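PDB 4U13: putative polyketide cyclase SMa1630 from Sinorhizobium meliloti 1021, which is of unconfirmed function but belongs to the SnoaL-like branch of the NTF2 superfamily and may act as a polyketide cyclase. Local coordinates for residues I9-F14 with Y94-I98; A16-T22 with W52-K56; S60-L66 with R78-R84; T28-V34 with R102-L106. All blocks are in the same frame, centred on the assembly; numbering follows the deposited sequence.

Contact 1 (I9-F14 with Y94-I98); sequences IVNMYF and YSFTI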
loop_
_atom_site.group_PDB
_atom_site.type_symbol
_atom_site.label_atom_id
_atom_site.label_comp_id
_atom_site.label_asym_id
_atom_site.label_seq_id
_atom_site.Cartn_x
_atom_site.Cartn_y
_atom_site.Cartn_z
ATOM N N ILE A 9 13.335 -5.262 -1.437
ATOM C CA ILE A 9 12.910 -5.672 -2.741
ATOM C C ILE A 9 11.512 -6.338 -2.748
ATOM O O ILE A 9 10.748 -6.162 -3.686
ATOM C CB ILE A 9 13.965 -6.559 -3.418
ATOM C CG1 ILE A 9 13.673 -6.688 -4.918
ATOM C CG2 ILE A 9 14.005 -7.924 -2.772
ATOM C CD1 ILE A 9 13.809 -5.377 -5.667
ATOM N N VAL A 10 11.189 -7.108 -1.710
ATOM C CA VAL A 10 9.889 -7.716 -1.571
ATOM C C VAL A 10 8.872 -6.596 -1.374
ATOM O O VAL A 10 7.761 -6.591 -1.925
ATOM C CB VAL A 10 9.872 -8.660 -0.383
ATOM C CG1 VAL A 10 8.453 -9.089 -0.063
ATOM C CG2 VAL A 10 10.742 -9.870 -0.678
ATOM N N ASN A 11 9.238 -5.630 -0.582
ATOM C CA ASN A 11 8.362 -4.485 -0.388
ATOM C C ASN A 11 8.044 -3.687 -1.671
ATOM O O ASN A 11 6.934 -3.150 -1.848
ATOM C CB ASN A 11 9.025 -3.584 0.592
ATOM C CG ASN A 11 8.052 -2.916 1.467
ATOM O OD1 ASN A 11 7.792 -3.406 2.568
ATOM N ND2 ASN A 11 7.487 -1.793 0.997
HETATM N N MSE A 12 9.033 -3.612 -2.553
HETATM C CA MSE A 12 8.866 -2.973 -3.846
HETATM C C MSE A 12 7.887 -3.740 -4.719
HETATM O O MSE A 12 7.068 -3.131 -5.392
HETATM C CB MSE A 12 10.249 -2.891 -4.479
HETATM C CG MSE A 12 10.287 -2.037 -5.759
HETATM SE SE MSE A 12 12.123 -2.045 -6.605
HETATM C CE MSE A 12 13.131 -1.379 -5.006
ATOM N N TYR A 13 7.972 -5.071 -4.712
ATOM C CA TYR A 13 6.997 -5.905 -5.369
ATOM C C TYR A 13 5.564 -5.541 -4.977
ATOM O O TYR A 13 4.750 -5.209 -5.837
ATOM C CB TYR A 13 7.271 -7.395 -5.123
ATOM C CG TYR A 13 6.224 -8.227 -5.782
ATOM C CD1 TYR A 13 6.332 -8.582 -7.111
ATOM C CD2 TYR A 13 5.060 -8.523 -5.118
ATOM C CE1 TYR A 13 5.323 -9.270 -7.744
ATOM C CE2 TYR A 13 4.021 -9.199 -5.732
ATOM C CZ TYR A 13 4.165 -9.569 -7.045
ATOM O OH TYR A 13 3.128 -10.261 -7.670
ATOM N N PHE A 14 5.257 -5.526 -3.690
ATOM C CA PHE A 14 3.881 -5.303 -3.247
ATOM C C PHE A 14 3.414 -3.887 -3.441
ATOM O O PHE A 14 2.232 -3.668 -3.686
ATOM C CB PHE A 14 3.716 -5.684 -1.780
ATOM C CG PHE A 14 3.672 -7.170 -1.577
ATOM C CD1 PHE A 14 2.588 -7.879 -1.997
ATOM C CD2 PHE A 14 4.739 -7.851 -1.043
ATOM C CE1 PHE A 14 2.536 -9.248 -1.829
ATOM C CE2 PHE A 14 4.696 -9.194 -0.856
ATOM C CZ PHE A 14 3.593 -9.909 -1.295
ATOM N N TYR A 94 3.455 -16.283 -0.547
ATOM C CA TYR A 94 4.384 -15.843 -1.585
ATOM C C TYR A 94 5.836 -16.158 -1.165
ATOM O O TYR A 94 6.349 -15.543 -0.226
ATOM C CB TYR A 94 4.236 -14.325 -1.785
ATOM C CG TYR A 94 3.023 -13.835 -2.589
ATOM C CD1 TYR A 94 1.700 -14.173 -2.220
ATOM C CD2 TYR A 94 3.202 -13.008 -3.700
ATOM C CE1 TYR A 94 0.596 -13.718 -2.945
ATOM C CE2 TYR A 94 2.114 -12.533 -4.432
ATOM C CZ TYR A 94 0.809 -12.882 -4.053
ATOM O OH TYR A 94 -0.256 -12.390 -4.777
ATOM N N SER A 95 6.487 -17.091 -1.854
ATOM C CA SER A 95 7.889 -17.420 -1.562
ATOM C C SER A 95 8.810 -16.792 -2.545
ATOM O O SER A 95 8.851 -17.171 -3.683
ATOM C CB SER A 95 8.137 -18.938 -1.590
ATOM O OG SER A 95 7.322 -19.562 -0.620
ATOM N N PHE A 96 9.589 -15.855 -2.079
ATOM C CA PHE A 96 10.462 -15.090 -2.949
ATOM C C PHE A 96 11.897 -15.567 -2.778
ATOM O O PHE A 96 12.359 -15.731 -1.651
ATOM C CB PHE A 96 10.474 -13.631 -2.518
ATOM C CG PHE A 96 9.186 -12.868 -2.750
ATOM C CD1 PHE A 96 8.147 -12.904 -1.789
ATOM C CD2 PHE A 96 9.047 -12.006 -3.848
ATOM C CE1 PHE A 96 6.982 -12.153 -1.971
ATOM C CE2 PHE A 96 7.910 -11.232 -4.015
ATOM C CZ PHE A 96 6.870 -11.318 -3.085
ATOM N N THR A 97 12.613 -15.732 -3.880
ATOM C CA THR A 97 14.047 -15.956 -3.852
ATOM C C THR A 97 14.724 -14.758 -4.450
ATOM O O THR A 97 14.417 -14.337 -5.565
ATOM C CB THR A 97 14.446 -17.211 -4.630
ATOM O OG1 THR A 97 13.631 -18.303 -4.172
ATOM C CG2 THR A 97 15.895 -17.547 -4.408
ATOM N N ILE A 98 15.693 -14.276 -3.697
ATOM C CA ILE A 98 16.393 -13.036 -3.920
ATOM C C ILE A 98 17.840 -13.363 -4.295
ATOM O O ILE A 98 18.539 -13.947 -3.493
ATOM C CB ILE A 98 16.477 -12.230 -2.600
ATOM C CG1 ILE A 98 15.108 -12.114 -1.921
ATOM C CG2 ILE A 98 17.054 -10.851 -2.842
ATOM C CD1 ILE A 98 14.075 -11.414 -2.774
HETATM O O HOH W 1 0.559 -10.224 -6.511
#
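F96 pushes its ring between V10, Y13 and F14, and most of the meeting of helix 9-14 with strand 94-98 is built around it. The aromatic contacts come first. F96 turns its edge to the face of Y13, a T-shaped pair with centroids 5.5 Å apart and planes at 70°, in which F96 CE2 comes nearest to Y13 CG. F14 reaches both strand aromatics obliquely: its CE2 lies 3.8 Å from F96 CZ, while its CZ sits over one face of the Y94 ring, 3.9 Å from CD2 of Y94. F14 can do this because its CG stands anti to the carbonyl carbon (chi1 -75°), which swings the ring down to the strand although the CB bond does not aim there.

The aliphatic contacts lie at the start of the helical segment. V10 CG1 rests over the F96 face as a CH-pi contact, 4.2 Å from the ring centroid, and CG2 of V10 also touches that ring. I9 and I98 pass with opposite headings, and I9 CG2 meets I98 CD1 tightly at 3.5 Å.

Polar contact is confined to the far end, where one water is hydrogen-bonded to Y13 OH (2.8 Å) and to Y94 OH (2.9 Å). I103 and L106 of strand 102-108 also touch F96. The helix is therefore held on the sheet by an apolar, largely aromatic core, and the two tyrosine hydroxyls are linked through a shared water rather than directly.

Contact 2 (A16-T22 with W52-K56); sequences ADSCNDT and WVAAK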
loop_
_atom_site.group_PDB
_atom_site.type_symbol
_atom_site.label_atom_id
_atom_site.label_comp_id
_atom_site.label_asym_id
_atom_site.label_seq_id
_atom_site.Cartn_x
_atom_site.Cartn_y
_atom_site.Cartn_z
ATOM N N ALA A 16 4.318 -1.916 -5.898
ATOM C CA ALA A 16 4.104 -1.831 -7.332
ATOM C C ALA A 16 2.890 -2.612 -7.799
ATOM O O ALA A 16 2.128 -2.120 -8.617
ATOM C CB ALA A 16 5.341 -2.342 -8.056
ATOM N N ASP A 17 2.741 -3.829 -7.281
ATOM C CA ASP A 17 1.552 -4.607 -7.487
ATOM C C ASP A 17 0.345 -3.761 -7.086
ATOM O O ASP A 17 -0.583 -3.545 -7.814
ATOM C CB ASP A 17 1.634 -5.870 -6.629
ATOM C CG ASP A 17 0.514 -6.854 -6.898
ATOM O OD1 ASP A 17 -0.030 -6.840 -8.009
ATOM O OD2 ASP A 17 0.205 -7.695 -6.014
ATOM N N SER A 18 0.381 -3.252 -5.910
ATOM C CA SER A 18 -0.700 -2.456 -5.343
ATOM C C SER A 18 -1.024 -1.121 -6.097
ATOM O O SER A 18 -2.150 -0.653 -6.098
ATOM C CB SER A 18 -0.346 -2.266 -3.908
ATOM O OG SER A 18 -1.154 -1.276 -3.349
ATOM N N CYS A 19 -0.006 -0.446 -6.630
ATOM C CA CYS A 19 -0.203 0.839 -7.323
ATOM C C CYS A 19 -0.331 0.686 -8.807
ATOM O O CYS A 19 -0.388 1.688 -9.527
ATOM C CB CYS A 19 0.962 1.774 -6.994
ATOM S SG CYS A 19 0.994 2.285 -5.192
ATOM N N ASN A 20 -0.437 -0.556 -9.277
ATOM C CA ASN A 20 -0.466 -0.862 -10.695
ATOM C C ASN A 20 0.709 -0.204 -11.400
ATOM O O ASN A 20 0.527 0.404 -12.392
ATOM C CB ASN A 20 -1.775 -0.406 -11.368
ATOM C CG ASN A 20 -3.014 -1.127 -10.840
ATOM O OD1 ASN A 20 -2.966 -2.300 -10.525
ATOM N ND2 ASN A 20 -4.111 -0.421 -10.720
ATOM N N ASP A 21 1.914 -0.335 -10.872
ATOM C CA ASP A 21 3.054 0.378 -11.440
ATOM C C ASP A 21 3.937 -0.566 -12.261
ATOM O O ASP A 21 4.902 -1.116 -11.777
ATOM C CB ASP A 21 3.827 1.057 -10.313
ATOM C CG ASP A 21 4.992 1.898 -10.823
ATOM O OD1 ASP A 21 5.343 1.801 -12.049
ATOM O OD2 ASP A 21 5.578 2.627 -9.963
ATOM N N THR A 22 3.592 -0.726 -13.515
ATOM C CA THR A 22 4.388 -1.519 -14.464
ATOM C C THR A 22 5.914 -1.313 -14.535
ATOM O O THR A 22 6.658 -2.278 -14.588
ATOM C CB THR A 22 3.815 -1.305 -15.860
ATOM O OG1 THR A 22 2.422 -1.619 -15.799
ATOM C CG2 THR A 22 4.463 -2.221 -16.872
ATOM N N TRP A 52 1.144 -10.745 -14.960
ATOM C CA TRP A 52 0.688 -9.739 -14.010
ATOM C C TRP A 52 -0.472 -8.905 -14.581
ATOM O O TRP A 52 -1.491 -8.645 -13.905
ATOM C CB TRP A 52 1.883 -8.870 -13.605
ATOM C CG TRP A 52 1.579 -7.794 -12.629
ATOM C CD1 TRP A 52 1.365 -7.930 -11.299
ATOM C CD2 TRP A 52 1.532 -6.398 -12.898
ATOM N NE1 TRP A 52 1.145 -6.714 -10.728
ATOM C CE2 TRP A 52 1.241 -5.750 -11.681
ATOM C CE3 TRP A 52 1.685 -5.625 -14.064
ATOM C CZ2 TRP A 52 1.098 -4.361 -11.587
ATOM C CZ3 TRP A 52 1.533 -4.253 -13.974
ATOM C CH2 TRP A 52 1.259 -3.629 -12.730
ATOM N N VAL A 53 -0.345 -8.517 -15.845
ATOM C CA VAL A 53 -1.415 -7.804 -16.525
ATOM C C VAL A 53 -2.746 -8.607 -16.620
ATOM O O VAL A 53 -3.809 -8.087 -16.246
ATOM C CB VAL A 53 -0.934 -7.350 -17.915
ATOM C CG1 VAL A 53 -2.083 -6.792 -18.751
ATOM C CG2 VAL A 53 0.149 -6.253 -17.780
ATOM N N ALA A 54 -2.685 -9.867 -17.083
ATOM C CA ALA A 54 -3.877 -10.716 -17.161
ATOM C C ALA A 54 -4.566 -10.923 -15.783
ATOM O O ALA A 54 -5.792 -10.914 -15.698
ATOM C CB ALA A 54 -3.556 -12.070 -17.788
ATOM N N ALA A 55 -3.784 -11.094 -14.728
ATOM C CA ALA A 55 -4.347 -11.323 -13.443
ATOM C C ALA A 55 -5.067 -10.089 -12.937
ATOM O O ALA A 55 -6.096 -10.189 -12.272
ATOM C CB ALA A 55 -3.261 -11.766 -12.465
ATOM N N LYS A 56 -4.542 -8.920 -13.239
ATOM C CA LYS A 56 -5.193 -7.671 -12.862
ATOM C C LYS A 56 -6.503 -7.501 -13.583
ATOM O O LYS A 56 -7.493 -7.117 -12.962
ATOM C CB LYS A 56 -4.291 -6.505 -13.223
ATOM C CG LYS A 56 -3.051 -6.415 -12.365
ATOM C CD LYS A 56 -3.288 -5.470 -11.227
ATOM C CE LYS A 56 -2.069 -5.359 -10.317
ATOM N NZ LYS A 56 -2.613 -5.032 -8.977
#
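D17 and W52 make the buried heart of this helix-to-helix contact. The indole NE1 donates to D17 OD1 at 3.0 Å, with an N-H...O angle of 155°; the acceptor lies close to the ring plane, but the donor meets the oxygen on its anti side, 35° out of the carboxylate plane. W52 extends its ring toward 16-22, CG trans to the main-chain N (chi1 -180°), and the far rim runs along the backbone there, CH2 lying 3.7 Å from N20 C. K56 NZ adds a weak bond to D17 OD1 at 3.3 Å, part of a salt bridge, and Y61 OH is weakly hydrogen-bonded to the same oxygen. K56 NZ makes its shorter bond, 2.8 Å, to D17 O, from above the carbonyl plane.

Toward solvent the grip slackens. The exposed N20 offers OD1 to K56 NZ in a weak bond of 3.2 Å, and the exposed T22 brings OG1 to the indole edge, 3.3 Å from CZ3 of W52. C19, turned away from W52, forms a disulfide with C19 of the second subunit. N20, with positive phi, leaves the helical conformation in a Schellman motif that leads into D21, the N-cap of helix 22-26, and W52 and K56 of helix 44-59 brace this junction.

Contact 3 (S60-L66 with R78-R84); sequences SYVAEPL and RAKVSGR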
loop_
_atom_site.group_PDB
_atom_site.type_symbol
_atom_site.label_atom_id
_atom_site.label_comp_id
_atom_site.label_asym_id
_atom_site.label_seq_id
_atom_site.Cartn_x
_atom_site.Cartn_y
_atom_site.Cartn_z
ATOM N N SER A 60 -8.951 -7.765 -10.710
ATOM C CA SER A 60 -8.755 -6.471 -10.008
ATOM C C SER A 60 -8.426 -6.692 -8.518
ATOM O O SER A 60 -9.050 -6.116 -7.624
ATOM C CB SER A 60 -10.033 -5.640 -10.121
ATOM O OG SER A 60 -10.400 -5.435 -11.480
ATOM N N TYR A 61 -7.474 -7.564 -8.252
ATOM C CA TYR A 61 -7.217 -8.015 -6.879
ATOM C C TYR A 61 -6.386 -7.022 -6.082
ATOM O O TYR A 61 -5.643 -6.255 -6.639
ATOM C CB TYR A 61 -6.451 -9.344 -6.878
ATOM C CG TYR A 61 -5.063 -9.230 -7.520
ATOM C CD1 TYR A 61 -4.891 -9.416 -8.887
ATOM C CD2 TYR A 61 -3.950 -8.913 -6.758
ATOM C CE1 TYR A 61 -3.659 -9.288 -9.470
ATOM C CE2 TYR A 61 -2.681 -8.820 -7.332
ATOM C CZ TYR A 61 -2.529 -8.984 -8.706
ATOM O OH TYR A 61 -1.264 -8.893 -9.326
ATOM N N VAL A 62 -6.474 -7.153 -4.769
ATOM C CA VAL A 62 -5.578 -6.555 -3.824
ATOM C C VAL A 62 -4.841 -7.718 -3.051
ATOM O O VAL A 62 -5.491 -8.574 -2.481
ATOM C CB VAL A 62 -6.442 -5.647 -2.890
ATOM C CG1 VAL A 62 -5.770 -5.313 -1.553
ATOM C CG2 VAL A 62 -6.857 -4.353 -3.602
ATOM N N ALA A 63 -3.498 -7.740 -3.054
ATOM C CA ALA A 63 -2.670 -8.588 -2.193
ATOM C C ALA A 63 -2.122 -7.789 -1.033
ATOM O O ALA A 63 -1.388 -6.854 -1.221
ATOM C CB ALA A 63 -1.514 -9.181 -2.962
ATOM N N GLU A 64 -2.456 -8.173 0.193
ATOM C CA GLU A 64 -2.074 -7.408 1.359
ATOM C C GLU A 64 -1.166 -8.283 2.247
ATOM O O GLU A 64 -1.657 -9.221 2.841
ATOM C CB GLU A 64 -3.351 -6.974 2.084
ATOM C CG GLU A 64 -3.146 -6.535 3.528
ATOM C CD GLU A 64 -4.450 -6.250 4.265
ATOM O OE1 GLU A 64 -5.537 -6.818 3.916
ATOM O OE2 GLU A 64 -4.366 -5.483 5.250
ATOM N N PRO A 65 0.154 -7.995 2.321
ATOM C CA PRO A 65 0.990 -8.804 3.201
ATOM C C PRO A 65 0.515 -8.760 4.667
ATOM O O PRO A 65 0.149 -7.694 5.162
ATOM C CB PRO A 65 2.359 -8.171 3.077
ATOM C CG PRO A 65 2.298 -7.334 1.841
ATOM C CD PRO A 65 0.904 -6.892 1.700
ATOM N N LEU A 66 0.463 -9.932 5.314
ATOM C CA LEU A 66 0.007 -10.058 6.693
ATOM C C LEU A 66 1.114 -10.454 7.672
ATOM O O LEU A 66 1.031 -10.121 8.825
ATOM C CB LEU A 66 -1.062 -11.143 6.799
ATOM C CG LEU A 66 -2.354 -10.914 6.021
ATOM C CD1 LEU A 66 -3.313 -12.079 6.277
ATOM C CD2 LEU A 66 -2.970 -9.564 6.390
ATOM N N ARG A 78 2.869 -14.345 3.854
ATOM C CA ARG A 78 1.471 -14.679 3.792
ATOM C C ARG A 78 0.735 -13.413 3.369
ATOM O O ARG A 78 0.899 -12.328 4.013
ATOM C CB ARG A 78 0.933 -15.171 5.127
ATOM C CG ARG A 78 1.403 -16.573 5.467
ATOM C CD ARG A 78 0.931 -16.964 6.870
ATOM N NE ARG A 78 -0.552 -16.952 6.984
ATOM C CZ ARG A 78 -1.347 -18.012 6.759
ATOM N NH1 ARG A 78 -0.808 -19.165 6.375
ATOM N NH2 ARG A 78 -2.675 -17.906 6.898
ATOM N N ALA A 79 -0.088 -13.529 2.317
ATOM C CA ALA A 79 -0.815 -12.365 1.880
ATOM C C ALA A 79 -2.294 -12.632 1.664
ATOM O O ALA A 79 -2.694 -13.680 1.150
ATOM C CB ALA A 79 -0.147 -11.773 0.642
ATOM N N LYS A 80 -3.124 -11.701 2.112
ATOM C CA LYS A 80 -4.551 -11.851 1.925
ATOM C C LYS A 80 -4.820 -11.316 0.541
ATOM O O LYS A 80 -4.452 -10.209 0.196
ATOM C CB LYS A 80 -5.363 -11.117 2.965
ATOM C CG LYS A 80 -6.832 -11.529 2.901
ATOM C CD LYS A 80 -7.716 -10.724 3.860
ATOM C CE LYS A 80 -8.007 -9.340 3.311
ATOM N NZ LYS A 80 -8.273 -8.368 4.410
ATOM N N VAL A 81 -5.407 -12.154 -0.277
ATOM C CA VAL A 81 -5.762 -11.775 -1.643
ATOM C C VAL A 81 -7.272 -11.638 -1.747
ATOM O O VAL A 81 -8.013 -12.524 -1.376
ATOM C CB VAL A 81 -5.249 -12.810 -2.644
ATOM C CG1 VAL A 81 -5.592 -12.384 -4.024
ATOM C CG2 VAL A 81 -3.750 -12.937 -2.443
ATOM N N SER A 82 -7.715 -10.544 -2.319
ATOM C CA SER A 82 -9.091 -10.176 -2.262
ATOM C C SER A 82 -9.449 -9.712 -3.662
ATOM O O SER A 82 -8.674 -8.980 -4.274
ATOM C CB SER A 82 -9.166 -9.007 -1.266
ATOM O OG SER A 82 -10.489 -8.745 -0.890
ATOM N N GLY A 83 -10.624 -10.082 -4.167
ATOM C CA GLY A 83 -11.078 -9.547 -5.482
ATOM C C GLY A 83 -12.264 -10.254 -6.114
ATOM O O GLY A 83 -12.986 -10.997 -5.443
ATOM N N ARG A 84 -12.445 -10.005 -7.402
ATOM C CA ARG A 84 -13.515 -10.582 -8.201
ATOM C C ARG A 84 -13.031 -11.952 -8.757
ATOM O O ARG A 84 -12.546 -12.062 -9.878
ATOM C CB ARG A 84 -13.965 -9.606 -9.327
ATOM C CG ARG A 84 -15.159 -10.091 -10.181
ATOM C CD ARG A 84 -15.476 -9.281 -11.482
ATOM N NE ARG A 84 -14.266 -8.966 -12.287
ATOM C CZ ARG A 84 -13.482 -7.878 -12.140
ATOM N NH1 ARG A 84 -12.399 -7.720 -12.908
ATOM N NH2 ARG A 84 -13.764 -6.940 -11.227
#
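The beta hairpin of strands 62-71 and 74-82 supplies this contact, an antiparallel pairing that frays into loop at S60-Y61 and G83-R84. V62 with S82 and E64 with K80 are hydrogen-bonded pairs; A63 with V81 and P65 with A79 are non-hydrogen-bonded ones. E64 N donates to K80 O at 2.9 Å. L66 N reaches R78 O at 2.8 Å, nearly along the carbonyl axis.

E64 and K80 run alongside each other off the face they share with V62 and S82. The glutamate is extended, whereas the lysine bends at chi3 (77°) and brings NZ to E64 OE1, a salt bridge of 3.2 Å. Both ends have further partners on the second subunit: E64 OE2 accepts from S3 N of that chain, and K80 NZ donates to its Q2 OE1. L66 crosses the stem of the lysine, CD1 lying 4.0 Å from CB of K80. At the frayed end, R84 NH1 reaches S60 OG in a weak bond of 3.4 Å.

The A63, P65, A79 and V81 face turns inward: A63 and P65 pack on D17 and F14 of helix 8-19, A79 and V81 adjoin Y94 and L92 of strand 90-99, and Y61 lies against W52 of helix 44-59.

Contact 4 (T28-V34 with R102-L106); sequences TFAPDAV and RIARL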
loop_
_atom_site.group_PDB
_atom_site.type_symbol
_atom_site.label_atom_id
_atom_site.label_comp_id
_atom_site.label_asym_id
_atom_site.label_seq_id
_atom_site.Cartn_x
_atom_site.Cartn_y
_atom_site.Cartn_z
ATOM N N THR A 28 11.809 -5.058 -10.772
ATOM C CA THR A 28 11.866 -5.816 -9.531
ATOM C C THR A 28 12.476 -7.214 -9.696
ATOM O O THR A 28 13.096 -7.741 -8.772
ATOM C CB THR A 28 10.445 -5.864 -8.941
ATOM O OG1 THR A 28 10.264 -4.744 -8.087
ATOM C CG2 THR A 28 10.190 -7.048 -8.158
ATOM N N PHE A 29 12.315 -7.808 -10.874
ATOM C CA PHE A 29 12.768 -9.163 -11.189
ATOM C C PHE A 29 14.053 -9.237 -11.976
ATOM O O PHE A 29 14.325 -8.387 -12.789
ATOM C CB PHE A 29 11.736 -9.825 -12.044
ATOM C CG PHE A 29 10.479 -10.124 -11.331
ATOM C CD1 PHE A 29 10.343 -11.337 -10.638
ATOM C CD2 PHE A 29 9.415 -9.233 -11.361
ATOM C CE1 PHE A 29 9.162 -11.661 -9.994
ATOM C CE2 PHE A 29 8.228 -9.547 -10.707
ATOM C CZ PHE A 29 8.106 -10.759 -10.013
ATOM N N ALA A 30 14.824 -10.289 -11.731
ATOM C CA ALA A 30 16.041 -10.578 -12.486
ATOM C C ALA A 30 15.616 -10.883 -13.899
ATOM O O ALA A 30 14.504 -11.349 -14.098
ATOM C CB ALA A 30 16.738 -11.803 -11.900
ATOM N N PRO A 31 16.493 -10.655 -14.885
ATOM C CA PRO A 31 16.093 -10.951 -16.276
ATOM C C PRO A 31 15.689 -12.437 -16.504
ATOM O O PRO A 31 14.771 -12.735 -17.310
ATOM C CB PRO A 31 17.353 -10.593 -17.079
ATOM C CG PRO A 31 18.172 -9.714 -16.181
ATOM C CD PRO A 31 17.885 -10.179 -14.792
ATOM N N ASP A 32 16.371 -13.331 -15.777
ATOM C CA ASP A 32 16.182 -14.770 -15.859
ATOM C C ASP A 32 15.105 -15.305 -14.874
ATOM O O ASP A 32 15.019 -16.507 -14.633
ATOM C CB ASP A 32 17.529 -15.438 -15.555
ATOM N N ALA A 33 14.238 -14.442 -14.350
ATOM C CA ALA A 33 13.411 -14.806 -13.187
ATOM C C ALA A 33 12.243 -15.707 -13.562
ATOM O O ALA A 33 11.811 -15.738 -14.708
ATOM C CB ALA A 33 12.870 -13.566 -12.519
ATOM N N VAL A 34 11.733 -16.433 -12.570
ATOM C CA VAL A 34 10.569 -17.287 -12.732
ATOM C C VAL A 34 9.500 -16.979 -11.688
ATOM O O VAL A 34 9.800 -16.788 -10.525
ATOM C CB VAL A 34 10.908 -18.768 -12.507
ATOM C CG1 VAL A 34 9.654 -19.639 -12.668
ATOM C CG2 VAL A 34 11.975 -19.210 -13.469
ATOM N N ARG A 102 17.598 -8.462 -6.551
ATOM C CA ARG A 102 16.460 -8.690 -7.430
ATOM C C ARG A 102 15.762 -9.966 -7.047
ATOM O O ARG A 102 16.243 -10.751 -6.261
ATOM C CB ARG A 102 16.890 -8.840 -8.891
ATOM C CG ARG A 102 17.553 -7.622 -9.509
ATOM C CD ARG A 102 16.613 -6.780 -10.359
ATOM N NE ARG A 102 16.982 -5.366 -10.288
ATOM C CZ ARG A 102 16.941 -4.495 -11.297
ATOM N NH1 ARG A 102 16.540 -4.856 -12.514
ATOM N NH2 ARG A 102 17.304 -3.238 -11.073
ATOM N N ILE A 103 14.613 -10.199 -7.641
ATOM C CA ILE A 103 13.921 -11.442 -7.395
ATOM C C ILE A 103 14.291 -12.437 -8.489
ATOM O O ILE A 103 14.121 -12.132 -9.690
ATOM C CB ILE A 103 12.406 -11.176 -7.307
ATOM C CG1 ILE A 103 12.124 -10.276 -6.107
ATOM C CG2 ILE A 103 11.591 -12.455 -7.204
ATOM C CD1 ILE A 103 10.762 -9.648 -6.197
ATOM N N ALA A 104 14.791 -13.611 -8.080
ATOM C CA ALA A 104 15.134 -14.676 -9.031
ATOM C C ALA A 104 14.003 -15.628 -9.179
ATOM O O ALA A 104 13.876 -16.269 -10.207
ATOM C CB ALA A 104 16.343 -15.430 -8.559
ATOM N N ARG A 105 13.153 -15.709 -8.162
ATOM C CA ARG A 105 12.037 -16.635 -8.215
ATOM C C ARG A 105 10.922 -16.239 -7.250
ATOM O O ARG A 105 11.170 -15.727 -6.175
ATOM C CB ARG A 105 12.505 -18.048 -7.881
ATOM C CG ARG A 105 11.419 -19.089 -8.091
ATOM C CD ARG A 105 11.723 -20.460 -7.487
ATOM N NE ARG A 105 12.107 -21.397 -8.540
ATOM C CZ ARG A 105 11.278 -22.163 -9.253
ATOM N NH1 ARG A 105 11.791 -22.946 -10.206
ATOM N NH2 ARG A 105 9.961 -22.170 -9.032
ATOM N N LEU A 106 9.683 -16.480 -7.660
ATOM C CA LEU A 106 8.537 -16.236 -6.826
ATOM C C LEU A 106 7.562 -17.356 -7.061
ATOM O O LEU A 106 7.112 -17.494 -8.152
ATOM C CB LEU A 106 7.889 -14.916 -7.225
ATOM C CG LEU A 106 6.510 -14.708 -6.597
ATOM C CD1 LEU A 106 6.566 -14.858 -5.095
ATOM C CD2 LEU A 106 5.909 -13.357 -6.934
#
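F29 pairs with I103 and V34 with R105 in two short parallel bridges, separated by a corner in each segment, the first of them a type I turn from A30 to A33. Four backbone bonds join the segments: I103 N to T28 O and A30 N to I103 O (2.8 Å, almost straight at 177°) before the corner, then V34 N to A104 O and L106 N to V34 O (2.9 Å) beyond it.

I103 is the main apolar side chain here. Its CG1 stands anti to the carbonyl carbon (chi1 -64°), carrying CD1 alongside CG2 of T28. The other branch, CG2, comes obliquely to the F29 ring, 3.8 Å from CE1, and L106 CB lies more loosely at that ring's edge. F29 and I103 also touch Y13 and I9 of helix 8-19, while F29 and A33 pack on I48 of helix 44-59. Both arginines are exposed and skirt the other segment: R102 runs its CD past F29 O at 3.7 Å, and R105, on the face of V34, turns its guanidinium face toward V34 CG1.

A104 and R105 both lie opposite T97 of strand 90-99, a classic beta bulge, which bends the strand in the strongly curved mixed sheet of the NTF2-like fold.

In the fold
Contacts 1 and 2 use successive turns of helix 8-19, their centres about 14 Å apart, the first seating it on the sheet and the second joining it to helix 44-59. Contact 4, about 9 Å from contact 1 between centres, continues the sheet beside strand 90-99, where T97 O probably accepts from A104 N. On the other flank, contact 3 meets contact 1 where F14 CG packs 3.7 Å from P65 CG. A weak hydrogen bond between Y61 OH and D17 OD1 links contact 3 to contact 2. Contacts 3 and 4, centres about 21 Å apart, lie on opposite sides of the chain's centre. In NTF2-like relatives the concave sheet and its helices enclose a pocket; these contacts probably help frame a similar one.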